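Local coordinates for protein Hep_Hag family (Burkholderia pseudomallei, PDB 3S6L) that probably helps the bacterium attach to host cells, as the YadA-like head domain of a trimeric autotransporter adhesin on the cell surface, at residues 28-40 with 43-55. Numbering follows the deposited sequence.
With ZN (zinc ion), chain Q.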
loop_
_atom_site.group_PDB
_atom_site.type_symbol
_atom_site.label_atom_id
_atom_site.label_comp_id
_atom_site.label_asym_id
_atom_site.label_seq_id
_atom_site.Cartn_x
_atom_site.Cartn_y
_atom_site.Cartn_z
ATOM N N ASN A 28 7.079 -22.956 12.833
ATOM C CA ASN A 28 8.136 -23.931 12.554
ATOM C C ASN A 28 9.235 -23.330 11.691
ATOM O O ASN A 28 8.963 -22.894 10.564
ATOM C CB ASN A 28 7.577 -25.202 11.911
ATOM C CG ASN A 28 6.954 -26.140 12.934
ATOM O OD1 ASN A 28 7.256 -26.067 14.161
ATOM N ND2 ASN A 28 6.083 -27.037 12.454
ATOM N N GLY A 29 10.461 -23.275 12.236
ATOM C CA GLY A 29 11.621 -22.768 11.481
ATOM C C GLY A 29 11.604 -21.252 11.271
ATOM O O GLY A 29 12.347 -20.731 10.447
ATOM N N ALA A 30 10.762 -20.534 12.009
ATOM C CA ALA A 30 10.758 -19.071 11.943
ATOM C C ALA A 30 12.031 -18.499 12.569
ATOM O O ALA A 30 12.513 -19.000 13.574
ATOM C CB ALA A 30 9.527 -18.517 12.633
ATOM N N ASN A 31 12.599 -17.465 11.966
ATOM C CA ASN A 31 13.871 -16.945 12.465
ATOM C C ASN A 31 14.053 -15.459 12.197
ATOM O O ASN A 31 13.979 -14.984 11.056
ATOM C CB ASN A 31 15.074 -17.762 11.960
ATOM C CG ASN A 31 16.375 -17.457 12.741
ATOM O OD1 ASN A 31 16.348 -17.097 13.935
ATOM N ND2 ASN A 31 17.528 -17.624 12.068
ATOM N N ALA A 32 14.263 -14.731 13.283
ATOM C CA ALA A 32 14.479 -13.314 13.245
ATOM C C ALA A 32 15.870 -13.135 13.856
ATOM O O ALA A 32 16.061 -13.358 15.039
ATOM C CB ALA A 32 13.387 -12.625 14.060
ATOM N N SER A 33 16.852 -12.771 13.051
ATOM C CA SER A 33 18.218 -12.769 13.549
ATOM C C SER A 33 18.988 -11.465 13.316
ATOM O O SER A 33 20.206 -11.453 13.425
ATOM C CB SER A 33 18.992 -13.894 12.877
ATOM O OG SER A 33 19.062 -13.621 11.473
ATOM N N GLY A 34 18.308 -10.380 12.972
ATOM C CA GLY A 34 19.020 -9.192 12.541
ATOM C C GLY A 34 19.120 -8.081 13.563
ATOM O O GLY A 34 19.939 -7.169 13.406
ATOM N N GLY A 35 18.317 -8.164 14.622
ATOM C CA GLY A 35 18.219 -7.090 15.603
ATOM C C GLY A 35 16.893 -6.407 15.311
ATOM O O GLY A 35 16.625 -6.008 14.149
ATOM N N ASN A 36 16.070 -6.288 16.353
ATOM C CA ASN A 36 14.715 -5.750 16.256
ATOM C C ASN A 36 13.928 -6.414 15.125
ATOM O O ASN A 36 13.147 -5.787 14.433
ATOM C CB ASN A 36 14.751 -4.232 16.087
ATOM C CG ASN A 36 15.316 -3.523 17.293
ATOM O OD1 ASN A 36 15.288 -4.042 18.410
ATOM N ND2 ASN A 36 15.833 -2.327 17.078
ATOM N N GLY A 37 14.152 -7.709 14.948
ATOM C CA GLY A 37 13.492 -8.460 13.900
ATOM C C GLY A 37 12.242 -9.146 14.370
ATOM O O GLY A 37 12.071 -9.406 15.555
ATOM N N THR A 38 11.346 -9.418 13.434
ATOM C CA THR A 38 10.123 -10.139 13.751
ATOM C C THR A 38 9.832 -11.016 12.570
ATOM O O THR A 38 9.905 -10.594 11.414
ATOM C CB THR A 38 8.950 -9.175 14.032
ATOM O OG1 THR A 38 9.381 -8.190 14.963
ATOM C CG2 THR A 38 7.753 -9.902 14.602
ATOM N N ALA A 39 9.538 -12.264 12.855
ATOM C CA ALA A 39 9.374 -13.241 11.790
ATOM C C ALA A 39 8.292 -14.178 12.248
ATOM O O ALA A 39 8.492 -14.939 13.211
ATOM C CB ALA A 39 10.710 -14.018 11.506
ATOM N N VAL A 40 7.154 -14.131 11.573
ATOM C CA VAL A 40 6.018 -14.931 11.998
ATOM C C VAL A 40 5.454 -15.751 10.847
ATOM O O VAL A 40 5.072 -15.200 9.820
ATOM C CB VAL A 40 4.951 -14.047 12.724
ATOM C CG1 VAL A 40 3.695 -14.890 13.103
ATOM C CG2 VAL A 40 5.566 -13.436 13.993
ATOM N N ALA A 43 8.672 -21.243 8.366
ATOM C CA ALA A 43 9.888 -20.858 7.664
ATOM C C ALA A 43 9.959 -19.351 7.352
ATOM O O ALA A 43 10.726 -18.951 6.479
ATOM C CB ALA A 43 10.091 -21.727 6.362
ATOM N N ALA A 44 9.195 -18.515 8.075
ATOM C CA ALA A 44 9.360 -17.063 7.943
ATOM C C ALA A 44 10.771 -16.644 8.343
ATOM O O ALA A 44 11.327 -17.138 9.333
ATOM C CB ALA A 44 8.339 -16.313 8.780
ATOM N N SER A 45 11.336 -15.687 7.615
ATOM C CA SER A 45 12.692 -15.269 7.919
ATOM C C SER A 45 12.875 -13.741 7.954
ATOM O O SER A 45 12.464 -13.031 7.057
ATOM C CB SER A 45 13.652 -15.964 6.948
ATOM O OG SER A 45 14.941 -15.443 7.104
ATOM N N ALA A 46 13.474 -13.220 9.001
ATOM C CA ALA A 46 13.768 -11.811 9.035
ATOM C C ALA A 46 15.259 -11.634 9.390
ATOM O O ALA A 46 15.621 -11.555 10.565
ATOM C CB ALA A 46 12.860 -11.104 10.058
ATOM N N SER A 47 16.123 -11.592 8.373
ATOM C CA SER A 47 17.562 -11.550 8.632
ATOM C C SER A 47 18.199 -10.162 8.541
ATOM O O SER A 47 19.316 -9.987 9.016
ATOM C CB SER A 47 18.323 -12.553 7.739
ATOM O OG SER A 47 18.323 -12.135 6.382
ATOM N N GLY A 48 17.511 -9.187 7.935
ATOM C CA GLY A 48 18.068 -7.824 7.794
ATOM C C GLY A 48 17.959 -7.107 9.134
ATOM O O GLY A 48 17.219 -7.544 10.000
ATOM N N THR A 49 18.662 -6.006 9.338
ATOM C CA THR A 49 18.445 -5.276 10.594
ATOM C C THR A 49 17.045 -4.613 10.594
ATOM O O THR A 49 16.613 -4.130 9.557
ATOM C CB THR A 49 19.532 -4.238 10.842
ATOM O OG1 THR A 49 19.536 -3.291 9.756
ATOM C CG2 THR A 49 20.924 -4.915 10.932
ATOM N N ASP A 50 16.342 -4.618 11.737
ATOM C CA ASP A 50 15.037 -3.938 11.881
ATOM C C ASP A 50 14.015 -4.495 10.870
ATOM O O ASP A 50 13.218 -3.768 10.284
ATOM C CB ASP A 50 15.195 -2.400 11.743
ATOM C CG ASP A 50 16.078 -1.767 12.867
ATOM O OD1 ASP A 50 16.422 -2.473 13.826
ATOM O OD2 ASP A 50 16.430 -0.554 12.817
ATOM N N ALA A 51 14.036 -5.805 10.669
ATOM C CA ALA A 51 13.307 -6.391 9.552
ATOM C C ALA A 51 12.062 -7.086 10.072
ATOM O O ALA A 51 12.048 -7.537 11.212
ATOM C CB ALA A 51 14.200 -7.362 8.770
ATOM N N THR A 52 11.025 -7.170 9.242
ATOM C CA THR A 52 9.736 -7.717 9.680
ATOM C C THR A 52 9.169 -8.605 8.587
ATOM O O THR A 52 8.956 -8.147 7.468
ATOM C CB THR A 52 8.736 -6.590 9.987
ATOM O OG1 THR A 52 9.270 -5.712 10.996
ATOM C CG2 THR A 52 7.388 -7.152 10.446
ATOM N N ALA A 53 8.953 -9.875 8.908
ATOM C CA ALA A 53 8.430 -10.870 7.955
ATOM C C ALA A 53 7.189 -11.530 8.533
ATOM O O ALA A 53 7.196 -12.001 9.679
ATOM C CB ALA A 53 9.489 -11.950 7.662
ATOM N N LEU A 54 6.123 -11.578 7.751
ATOM C CA LEU A 54 4.926 -12.247 8.206
ATOM C C LEU A 54 4.428 -13.139 7.076
ATOM O O LEU A 54 4.285 -12.685 5.927
ATOM C CB LEU A 54 3.841 -11.217 8.568
ATOM C CG LEU A 54 2.480 -11.846 8.853
ATOM C CD1 LEU A 54 2.587 -12.527 10.190
ATOM C CD2 LEU A 54 1.320 -10.859 8.831
ATOM N N GLY A 55 4.169 -14.397 7.403
ATOM C CA GLY A 55 3.634 -15.360 6.443
ATOM C C GLY A 55 4.582 -16.512 6.168
ATOM O O GLY A 55 5.789 -16.386 6.389
HETATM ZN ZN ZN Q . 18.027 0.714 11.841
HETATM O O HOH W 1 13.535 -19.025 8.635
HETATM O O HOH W 2 20.980 -11.732 10.477
HETATM O O HOH W 3 10.584 -6.139 13.706
HETATM O O HOH W 4 19.593 2.409 11.195
HETATM O O HOH W 5 16.530 2.449 12.104
#
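Ala39 and Ala46 meet CB to CB at 3.9 Å inside the left-handed beta-roll of a YadA-like head. Residues 28-40 and 43-55 are successive coils, each with an outer and an inner strand. The axes of strands 38-40 and 52-54 run parallel and come within 4.7 Å, and strands 31-32 and 45-46 pair in the same sense. The interior between the two layers is tight. Ala46 CB lies 3.3 Å from Thr38 O, and Ala44 CB sits 3.6 Å from Val40 C. Backbone hydrogen bonds such as Ala53 N to Thr38 O join the coils. On the inner strands Val40 and Leu54 run alongside each other. Leu54 CG is anti to the backbone N (chi1 171°), and chi2 of 73° turns CD1 to 3.8 Å from Val40 CB. Val40 also packs on Val40 of a neighbouring subunit, so this face belongs to the trimer interface. The outer strands are bonded as closely, but beside them Ser33 and Ser47 are exposed and meet loosely. There a water bridges Ser33 OG and Ser47 O. Where the type II turn Gly48-Ala51 meets Asn36, the Asn36 amide and Asp50 carboxylate planes are 21° apart. Asn36 ND2 gives Asp50 OD1 only a weak hydrogen bond. Asp50 OD2 binds zinc at 2.3 Å, alongside His64 NE2 and two waters.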